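Local coordinates for PA_0080 (PDB 3ZHN), which is the type VI secretion lipoprotein TssJ1, probably an outer-membrane component of the envelope-spanning complex of this toxin-delivery machine, at residues R32-L37 against R102-L107; A70-L75 against V117-D122; R125-Q130 against A148-I153. One frame throughout, in Å; residues are numbered along the deposited sequence. Where two conformers were deposited one is given.

Contact 1 of 3, residues R32-L37 against R102-L107; sequences RVVIWL and RIERTL
Arg32-Leu37 and Arg102-Leu107 run antiparallel, their axes 4.7 Å apart, and two hydrogen-bonded pairs, Val33 with Arg105 and Ile35 with Ile103, join them through four nearly straight N-H...O bonds. Of the non-hydrogen-bonded pairs, Val34-Glu104 lies between these, Arg32-Thr106 and Trp36-Arg102 beyond; their side chains line the more polar face. There Glu104 serves two arginines with separate oxygens. Arg102 grips OE1 end-on, NH1 at 3.0 Å and NH2 at 3.3 Å, with that oxygen in the guanidinium plane; across the strands Arg32 NH1, in one of its two conformers, reaches Glu104 OE2 at 3.2 Å, their planes 83° apart. This network probably favours a charged carboxylate. In the four-stranded mixed sheet of this TssJ-family β-sandwich, 100-107 is an edge strand. Arg102 swings its chain out opposite the main-chain nitrogen (chi1 -167°) and past Trp36: its CG makes a CH-pi contact over the indole face, 3.8 Å from the centroid of the five-membered ring, while Val34 CG1 lies over the centre of its guanidinium. The opposite face is largely apolar, with Ile35 CB 3.7 Å from Ile103 CG1 and Val33 CG2 3.6 Å from Leu107 CG. Arg105, also here, meets Asp91 through NE in a salt bridge.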
loop_
_atom_site.group_PDB
_atom_site.type_symbol
_atom_site.label_atom_id
_atom_site.label_comp_id
_atom_site.label_asym_id
_atom_site.label_seq_id
_atom_site.Cartn_x
_atom_site.Cartn_y
_atom_site.Cartn_z
ATOM N N ARG A 32 -9.492 -5.588 -12.199
ATOM C CA ARG A 32 -8.858 -6.658 -11.462
ATOM C C ARG A 32 -7.431 -6.329 -11.162
ATOM O O ARG A 32 -6.699 -5.926 -12.048
ATOM C CB ARG A 32 -8.883 -7.934 -12.294
ATOM C CG ARG A 32 -8.553 -9.166 -11.494
ATOM C CD ARG A 32 -9.045 -10.381 -12.259
ATOM N NE ARG A 32 -10.501 -10.428 -12.423
ATOM C CZ ARG A 32 -11.333 -10.878 -11.484
ATOM N NH1 ARG A 32 -10.846 -11.299 -10.315
ATOM N NH2 ARG A 32 -12.643 -10.913 -11.712
ATOM N N VAL A 33 -7.049 -6.548 -9.913
ATOM C CA VAL A 33 -5.694 -6.284 -9.463
ATOM C C VAL A 33 -5.186 -7.555 -8.753
ATOM O O VAL A 33 -5.898 -8.118 -7.904
ATOM C CB VAL A 33 -5.642 -5.071 -8.503
ATOM C CG1 VAL A 33 -4.225 -4.851 -7.967
ATOM C CG2 VAL A 33 -6.266 -3.873 -9.181
ATOM N N VAL A 34 -3.985 -7.984 -9.123
ATOM C CA VAL A 34 -3.240 -8.948 -8.404
ATOM C C VAL A 34 -1.962 -8.297 -7.903
ATOM O O VAL A 34 -1.240 -7.682 -8.698
ATOM C CB VAL A 34 -2.896 -10.221 -9.201
ATOM C CG1 VAL A 34 -2.305 -11.274 -8.267
ATOM C CG2 VAL A 34 -4.158 -10.821 -9.847
ATOM N N ILE A 35 -1.719 -8.416 -6.593
ATOM C CA ILE A 35 -0.542 -7.889 -5.979
ATOM C C ILE A 35 0.217 -9.005 -5.309
ATOM O O ILE A 35 -0.351 -9.728 -4.441
ATOM C CB ILE A 35 -0.874 -6.834 -4.908
ATOM C CG1 ILE A 35 -1.502 -5.577 -5.567
ATOM C CG2 ILE A 35 0.382 -6.435 -4.089
ATOM C CD1 ILE A 35 -2.148 -4.650 -4.559
ATOM N N TRP A 36 1.491 -9.081 -5.686
ATOM C CA TRP A 36 2.436 -9.912 -4.969
ATOM C C TRP A 36 3.230 -9.016 -4.047
ATOM O O TRP A 36 3.970 -8.101 -4.510
ATOM C CB TRP A 36 3.381 -10.648 -5.895
ATOM C CG TRP A 36 2.742 -11.759 -6.624
ATOM C CD1 TRP A 36 2.732 -13.118 -6.280
ATOM C CD2 TRP A 36 2.043 -11.660 -7.867
ATOM N NE1 TRP A 36 2.090 -13.839 -7.244
ATOM C CE2 TRP A 36 1.617 -12.965 -8.196
ATOM C CE3 TRP A 36 1.708 -10.595 -8.717
ATOM C CZ2 TRP A 36 0.923 -13.248 -9.353
ATOM C CZ3 TRP A 36 1.009 -10.895 -9.885
ATOM C CH2 TRP A 36 0.629 -12.211 -10.184
ATOM N N LEU A 37 3.111 -9.283 -2.745
ATOM C CA LEU A 37 3.790 -8.492 -1.699
ATOM C C LEU A 37 5.043 -9.237 -1.280
ATOM O O LEU A 37 4.959 -10.399 -0.908
ATOM C CB LEU A 37 2.888 -8.340 -0.454
ATOM C CG LEU A 37 1.531 -7.603 -0.507
ATOM C CD1 LEU A 37 0.811 -7.772 0.818
ATOM C CD2 LEU A 37 1.800 -6.139 -0.776
ATOM N N ARG A 102 0.262 -13.128 -1.875
ATOM C CA ARG A 102 -0.466 -12.778 -3.087
ATOM C C ARG A 102 -1.869 -12.380 -2.665
ATOM O O ARG A 102 -2.600 -13.115 -1.991
ATOM C CB ARG A 102 -0.516 -14.007 -4.001
ATOM C CG ARG A 102 -0.966 -13.736 -5.428
ATOM C CD ARG A 102 -1.316 -15.060 -6.082
ATOM N NE ARG A 102 -1.864 -14.922 -7.435
ATOM C CZ ARG A 102 -3.142 -14.683 -7.736
ATOM N NH1 ARG A 102 -4.079 -14.542 -6.786
ATOM N NH2 ARG A 102 -3.493 -14.586 -9.027
ATOM N N ILE A 103 -2.294 -11.251 -3.154
ATOM C CA ILE A 103 -3.648 -10.795 -2.942
ATOM C C ILE A 103 -4.295 -10.441 -4.245
ATOM O O ILE A 103 -3.652 -9.938 -5.148
ATOM C CB ILE A 103 -3.753 -9.650 -1.908
ATOM C CG1 ILE A 103 -3.103 -8.407 -2.377
ATOM C CG2 ILE A 103 -3.148 -10.052 -0.566
ATOM C CD1 ILE A 103 -3.500 -7.195 -1.558
ATOM N N GLU A 104 -5.594 -10.684 -4.363
ATOM C CA GLU A 104 -6.280 -10.372 -5.618
ATOM C C GLU A 104 -7.577 -9.711 -5.211
ATOM O O GLU A 104 -8.196 -10.128 -4.230
ATOM C CB GLU A 104 -6.547 -11.673 -6.377
ATOM C CG GLU A 104 -7.302 -11.472 -7.695
ATOM C CD GLU A 104 -7.317 -12.702 -8.627
ATOM O OE1 GLU A 104 -6.553 -13.690 -8.321
ATOM O OE2 GLU A 104 -8.015 -12.633 -9.760
ATOM N N ARG A 105 -7.929 -8.638 -5.924
ATOM C CA ARG A 105 -9.089 -7.835 -5.638
ATOM C C ARG A 105 -9.670 -7.477 -7.014
ATOM O O ARG A 105 -8.937 -7.344 -7.976
ATOM C CB ARG A 105 -8.718 -6.479 -4.985
ATOM C CG ARG A 105 -7.836 -6.435 -3.756
ATOM C CD ARG A 105 -8.751 -6.230 -2.579
ATOM N NE ARG A 105 -8.097 -6.296 -1.285
ATOM C CZ ARG A 105 -7.655 -7.426 -0.707
ATOM N NH1 ARG A 105 -7.728 -8.637 -1.270
ATOM N NH2 ARG A 105 -7.114 -7.347 0.461
ATOM N N THR A 106 -10.963 -7.284 -7.050
ATOM C CA THR A 106 -11.597 -6.442 -8.027
ATOM C C THR A 106 -11.878 -5.127 -7.371
ATOM O O THR A 106 -12.422 -5.025 -6.250
ATOM C CB THR A 106 -12.863 -7.018 -8.591
ATOM O OG1 THR A 106 -13.805 -7.182 -7.517
ATOM C CG2 THR A 106 -12.482 -8.348 -9.277
ATOM N N LEU A 107 -11.467 -4.109 -8.054
ATOM C CA LEU A 107 -11.600 -2.804 -7.472
ATOM C C LEU A 107 -12.946 -2.373 -7.733
ATOM O O LEU A 107 -13.519 -2.590 -8.797
ATOM C CB LEU A 107 -10.673 -1.783 -8.053
ATOM C CG LEU A 107 -9.216 -2.142 -7.932
ATOM C CD1 LEU A 107 -8.446 -0.878 -8.202
ATOM C CD2 LEU A 107 -8.843 -2.693 -6.559
#

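Contact 2 of 3, residues A70-L75 against V117-D122; sequences ADYFAL and VAAYRD
The start of the short helix 72-77 rests on the end of strand 113-118, which is followed by an inverse gamma turn centred on Ala119. Tyr72, in the first turn of the helix, does most of the touching. Its CG is anti to the backbone N (chi1 -179°), which lets the ring reach across to the strand. Ring atom CE2 meets Val117 CG1 at 3.7 Å, the two side chains crossing at a slant, while Ala118 O lies at the edge of the ring, 4.1 Å from CE2. Farther along, the phenol oxygen abuts the turn: OH is 3.1 Å from Ala119 CB and 3.4 Å from Ala119 CA, a close packing of oxygen on carbon. One helical turn on, Leu75 CD1 packs against the other branch of the valine, 3.9 Å from Val117 CG2. Val117 thus divides its methyls between the tyrosine ring and the leucine. The helix turn itself is tied by Leu75 N to Asp71 O. Trp128, just before strand 129-133, meets the Tyr72 ring edge-to-face, Phe67 of helix 65-69 packs on both Leu75 and Val117, and Leu83 of helix 79-83 also touches Leu75.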
loop_
_atom_site.group_PDB
_atom_site.type_symbol
_atom_site.label_atom_id
_atom_site.label_comp_id
_atom_site.label_asym_id
_atom_site.label_seq_id
_atom_site.Cartn_x
_atom_site.Cartn_y
_atom_site.Cartn_z
ATOM N N ALA A 70 -2.144 14.208 3.329
ATOM C CA ALA A 70 -2.553 14.001 4.717
ATOM C C ALA A 70 -1.352 13.605 5.569
ATOM O O ALA A 70 -0.435 12.955 5.124
ATOM C CB ALA A 70 -3.558 12.918 4.764
ATOM N N ASP A 71 -1.400 13.953 6.841
ATOM C CA ASP A 71 -0.429 13.461 7.820
ATOM C C ASP A 71 -0.656 11.951 8.091
ATOM O O ASP A 71 -1.767 11.385 8.010
ATOM C CB ASP A 71 -0.625 14.200 9.153
ATOM C CG ASP A 71 -0.071 15.601 9.125
ATOM O OD1 ASP A 71 0.398 16.139 8.096
ATOM O OD2 ASP A 71 -0.180 16.298 10.147
ATOM N N TYR A 72 0.430 11.314 8.500
ATOM C CA TYR A 72 0.426 9.924 8.864
ATOM C C TYR A 72 -0.660 9.547 9.889
ATOM O O TYR A 72 -1.409 8.618 9.627
ATOM C CB TYR A 72 1.783 9.511 9.410
ATOM C CG TYR A 72 1.847 8.071 9.795
ATOM C CD1 TYR A 72 1.425 7.672 11.024
ATOM C CD2 TYR A 72 2.342 7.122 8.876
ATOM C CE1 TYR A 72 1.469 6.320 11.402
ATOM C CE2 TYR A 72 2.370 5.800 9.190
ATOM C CZ TYR A 72 1.950 5.379 10.473
ATOM O OH TYR A 72 1.939 4.043 10.837
ATOM N N PHE A 73 -0.721 10.226 11.031
ATOM C CA PHE A 73 -1.700 9.859 12.023
ATOM C C PHE A 73 -3.160 9.999 11.500
ATOM O O PHE A 73 -4.077 9.243 11.867
ATOM C CB PHE A 73 -1.576 10.674 13.317
ATOM C CG PHE A 73 -0.422 10.267 14.208
ATOM C CD1 PHE A 73 -0.249 8.977 14.608
ATOM C CD2 PHE A 73 0.452 11.257 14.719
ATOM C CE1 PHE A 73 0.798 8.654 15.479
ATOM C CE2 PHE A 73 1.482 10.949 15.576
ATOM C CZ PHE A 73 1.627 9.646 15.976
ATOM N N ALA A 74 -3.357 10.971 10.623
ATOM C CA ALA A 74 -4.688 11.238 10.080
ATOM C C ALA A 74 -5.096 10.030 9.189
ATOM O O ALA A 74 -6.219 9.589 9.215
ATOM C CB ALA A 74 -4.685 12.571 9.293
ATOM N N LEU A 75 -4.160 9.504 8.407
ATOM C CA LEU A 75 -4.431 8.372 7.507
ATOM C C LEU A 75 -4.595 7.051 8.249
ATOM O O LEU A 75 -5.259 6.104 7.728
ATOM C CB LEU A 75 -3.278 8.200 6.487
ATOM C CG LEU A 75 -3.269 9.261 5.418
ATOM C CD1 LEU A 75 -2.115 9.075 4.459
ATOM C CD2 LEU A 75 -4.605 9.366 4.662
ATOM N N VAL A 117 0.158 2.866 2.864
ATOM C CA VAL A 117 0.823 3.464 4.000
ATOM C C VAL A 117 1.497 2.324 4.796
ATOM O O VAL A 117 0.831 1.354 5.182
ATOM C CB VAL A 117 -0.120 4.217 4.923
ATOM C CG1 VAL A 117 0.537 4.694 6.208
ATOM C CG2 VAL A 117 -0.729 5.408 4.222
ATOM N N ALA A 118 2.814 2.445 4.976
ATOM C CA ALA A 118 3.591 1.468 5.748
ATOM C C ALA A 118 4.106 2.161 7.008
ATOM O O ALA A 118 4.692 3.241 6.950
ATOM C CB ALA A 118 4.754 1.038 4.923
ATOM N N ALA A 119 3.941 1.484 8.131
ATOM C CA ALA A 119 4.314 2.005 9.418
ATOM C C ALA A 119 5.775 1.764 9.710
ATOM O O ALA A 119 6.147 1.053 10.664
ATOM C CB ALA A 119 3.454 1.358 10.482
ATOM N N TYR A 120 6.618 2.371 8.876
ATOM C CA TYR A 120 8.069 2.322 9.107
ATOM C C TYR A 120 8.434 3.027 10.451
ATOM O O TYR A 120 7.835 4.041 10.809
ATOM C CB TYR A 120 8.871 2.924 7.919
ATOM C CG TYR A 120 8.983 2.001 6.757
ATOM C CD1 TYR A 120 9.758 0.886 6.859
ATOM C CD2 TYR A 120 8.224 2.144 5.620
ATOM C CE1 TYR A 120 9.886 -0.023 5.823
ATOM C CE2 TYR A 120 8.343 1.236 4.568
ATOM C CZ TYR A 120 9.198 0.159 4.666
ATOM O OH TYR A 120 9.291 -0.753 3.625
ATOM N N ARG A 121 9.446 2.458 11.110
ATOM C CA ARG A 121 9.907 2.963 12.421
ATOM C C ARG A 121 10.351 4.434 12.416
ATOM O O ARG A 121 10.029 5.174 13.341
ATOM C CB ARG A 121 10.997 2.079 12.955
ATOM C CG ARG A 121 11.473 2.414 14.355
ATOM C CD ARG A 121 12.582 1.502 14.873
ATOM N NE ARG A 121 13.699 1.428 13.960
ATOM C CZ ARG A 121 14.682 2.344 13.908
ATOM N NH1 ARG A 121 14.695 3.371 14.726
ATOM N NH2 ARG A 121 15.666 2.216 13.016
ATOM N N ASP A 122 11.012 4.807 11.350
ATOM C CA ASP A 122 11.509 6.174 11.186
ATOM C C ASP A 122 10.924 6.678 9.877
ATOM O O ASP A 122 11.511 6.532 8.781
ATOM C CB ASP A 122 13.021 6.284 11.176
ATOM C CG ASP A 122 13.499 7.710 10.874
ATOM O OD1 ASP A 122 12.733 8.684 11.117
ATOM O OD2 ASP A 122 14.614 7.867 10.330
#

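Contact 3 of 3, residues R125-Q130 against A148-I153; sequences RATWRQ and AQAIGI
Thr127 and Ala150 form a single backbone bridge where edge strands of the two sheets of the β-sandwich, 129-133 and 151-155, begin side by side. Two main-chain hydrogen bonds make the bridge: Thr127 N donates to Gln149 O at 2.9 Å, and Ile151 N donates to Thr127 O at 3.1 Å. Beyond the bridge a side chain takes over the bonding. Gln130 NE2 donates to Ile151 O at 2.8 Å, with that oxygen in the amide plane but the donor tilted 32° from the carbonyl plane. A bend at chi2 (-73°) folds the glutamine back along Ile151, so the two lie alongside with their ends pointing opposite ways. Van der Waals contacts accompany these bonds. Gln130 CG lies 3.8 Å from Ile151 CB, Thr127 CB packs on Ala150 CB at 3.7 Å, and Ile151 CD1 packs on the carbonyl oxygen of Trp128. Ile151 also reaches Phe116 and Ala118 of strand 113-118, in the sheet across the sandwich. At the exposed end the contact is polar and hydrated. Arg125, salt-bridged through NE to Asp122, crosses Gln149 at about a right angle, and a water accepts from Arg125 NH1 at 3.0 Å and donates to Gln149 OE1 at 2.8 Å.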
loop_
_atom_site.group_PDB
_atom_site.type_symbol
_atom_site.label_atom_id
_atom_site.label_comp_id
_atom_site.label_asym_id
_atom_site.label_seq_id
_atom_site.Cartn_x
_atom_site.Cartn_y
_atom_site.Cartn_z
ATOM N N ARG A 125 13.087 8.991 7.166
ATOM C CA ARG A 125 13.950 8.410 6.152
ATOM C C ARG A 125 13.195 7.527 5.166
ATOM O O ARG A 125 13.799 7.104 4.149
ATOM C CB ARG A 125 15.028 7.528 6.851
ATOM C CG ARG A 125 14.503 6.120 7.196
ATOM C CD ARG A 125 15.438 5.156 7.869
ATOM N NE ARG A 125 15.818 5.666 9.200
ATOM C CZ ARG A 125 16.654 5.020 10.031
ATOM N NH1 ARG A 125 17.224 3.882 9.707
ATOM N NH2 ARG A 125 16.915 5.494 11.207
ATOM N N ALA A 126 11.900 7.294 5.401
ATOM C CA ALA A 126 11.214 6.252 4.678
ATOM C C ALA A 126 10.357 6.783 3.533
ATOM O O ALA A 126 9.749 7.851 3.646
ATOM C CB ALA A 126 10.335 5.428 5.643
ATOM N N THR A 127 10.224 5.972 2.478
ATOM C CA THR A 127 9.122 6.156 1.503
ATOM C C THR A 127 7.985 5.281 1.995
ATOM O O THR A 127 7.763 4.124 1.640
ATOM C CB THR A 127 9.594 5.783 0.124
ATOM O OG1 THR A 127 10.768 6.541 -0.182
ATOM C CG2 THR A 127 8.583 6.087 -0.947
ATOM N N TRP A 128 7.205 5.903 2.865
ATOM C CA TRP A 128 6.146 5.231 3.579
ATOM C C TRP A 128 4.754 5.341 2.985
ATOM O O TRP A 128 3.840 4.660 3.452
ATOM C CB TRP A 128 6.066 5.670 5.053
ATOM C CG TRP A 128 5.850 7.156 5.199
ATOM C CD1 TRP A 128 6.830 8.101 5.437
ATOM C CD2 TRP A 128 4.610 7.850 5.320
ATOM N NE1 TRP A 128 6.252 9.341 5.635
ATOM C CE2 TRP A 128 4.899 9.220 5.559
ATOM C CE3 TRP A 128 3.253 7.455 5.188
ATOM C CZ2 TRP A 128 3.878 10.191 5.687
ATOM C CZ3 TRP A 128 2.262 8.399 5.319
ATOM C CH2 TRP A 128 2.579 9.758 5.569
ATOM N N ARG A 129 4.611 6.138 1.930
ATOM C CA ARG A 129 3.378 6.289 1.253
ATOM C C ARG A 129 3.610 6.159 -0.257
ATOM O O ARG A 129 4.568 6.706 -0.782
ATOM C CB ARG A 129 2.749 7.659 1.580
ATOM C CG ARG A 129 1.461 7.942 0.823
ATOM C CD ARG A 129 0.672 9.131 1.344
ATOM N NE ARG A 129 1.570 10.257 1.426
ATOM C CZ ARG A 129 1.378 11.305 2.230
ATOM N NH1 ARG A 129 0.223 11.477 2.825
ATOM N NH2 ARG A 129 2.392 12.124 2.452
ATOM N N GLN A 130 2.676 5.491 -0.947
ATOM C CA GLN A 130 2.619 5.418 -2.376
ATOM C C GLN A 130 1.179 5.509 -2.847
ATOM O O GLN A 130 0.288 5.107 -2.116
ATOM C CB GLN A 130 3.215 4.121 -2.911
ATOM C CG GLN A 130 4.700 3.875 -2.691
ATOM C CD GLN A 130 5.584 4.699 -3.541
ATOM O OE1 GLN A 130 5.168 5.580 -4.211
ATOM N NE2 GLN A 130 6.844 4.389 -3.517
ATOM N N ALA A 148 13.782 -2.156 3.496
ATOM C CA ALA A 148 14.190 -1.688 4.798
ATOM C C ALA A 148 13.475 -0.351 5.115
ATOM O O ALA A 148 13.129 -0.120 6.311
ATOM C CB ALA A 148 15.664 -1.454 4.830
ATOM N N GLN A 149 13.328 0.509 4.104
ATOM C CA GLN A 149 12.794 1.857 4.340
ATOM C C GLN A 149 11.940 2.444 3.219
ATOM O O GLN A 149 11.710 3.650 3.212
ATOM C CB GLN A 149 13.925 2.908 4.707
ATOM C CG GLN A 149 14.881 3.167 3.635
ATOM C CD GLN A 149 16.139 3.874 4.054
ATOM O OE1 GLN A 149 16.590 3.755 5.151
ATOM N NE2 GLN A 149 16.689 4.620 3.140
ATOM N N ALA A 150 11.390 1.607 2.339
ATOM C CA ALA A 150 10.626 2.104 1.244
ATOM C C ALA A 150 9.703 1.020 0.667
ATOM O O ALA A 150 10.098 -0.159 0.538
ATOM C CB ALA A 150 11.553 2.615 0.138
ATOM N N ILE A 151 8.530 1.480 0.281
ATOM C CA ILE A 151 7.598 0.746 -0.563
ATOM C C ILE A 151 8.020 0.972 -2.003
ATOM O O ILE A 151 8.120 2.114 -2.423
ATOM C CB ILE A 151 6.143 1.224 -0.437
ATOM C CG1 ILE A 151 5.685 1.256 1.020
ATOM C CG2 ILE A 151 5.265 0.379 -1.325
ATOM C CD1 ILE A 151 4.415 2.003 1.208
ATOM N N GLY A 152 8.241 -0.105 -2.747
ATOM C CA GLY A 152 8.564 -0.121 -4.144
ATOM C C GLY A 152 7.509 -0.897 -4.944
ATOM O O GLY A 152 7.202 -2.049 -4.666
ATOM N N ILE A 153 6.990 -0.260 -5.998
ATOM C CA ILE A 153 6.006 -0.892 -6.834
ATOM C C ILE A 153 6.539 -1.039 -8.268
ATOM O O ILE A 153 7.099 -0.079 -8.860
ATOM C CB ILE A 153 4.729 -0.017 -6.878
ATOM C CG1 ILE A 153 4.190 0.335 -5.489
ATOM C CG2 ILE A 153 3.668 -0.617 -7.821
ATOM C CD1 ILE A 153 2.979 1.283 -5.526
HETATM O O HOH W 1 16.677 2.062 7.373
#

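The three contacts sample different joints of one two-sheet sandwich. Contact 1 is a regular strand pair within the mixed sheet, partly buried, with an ionic and a largely apolar face. Contact 2 is buried and lacks hydrogen bonds between its segments: helix 72-77 packs through its side chains on the other, antiparallel sheet. Contact 3, a surface contact, joins edge strands of both sheets by backbone, amide and water-mediated bonds. Contacts 2 and 3 touch: pairing of strands 113-118 and 129-133 brings Ala118 N 2.9 Å from Trp128 O, and Arg129 NH1 also reaches Ala70 O, before helix 72-77, at 2.8 Å. Contact 1 lies across the chain's centre from both, its centre 22 Å from that of contact 2.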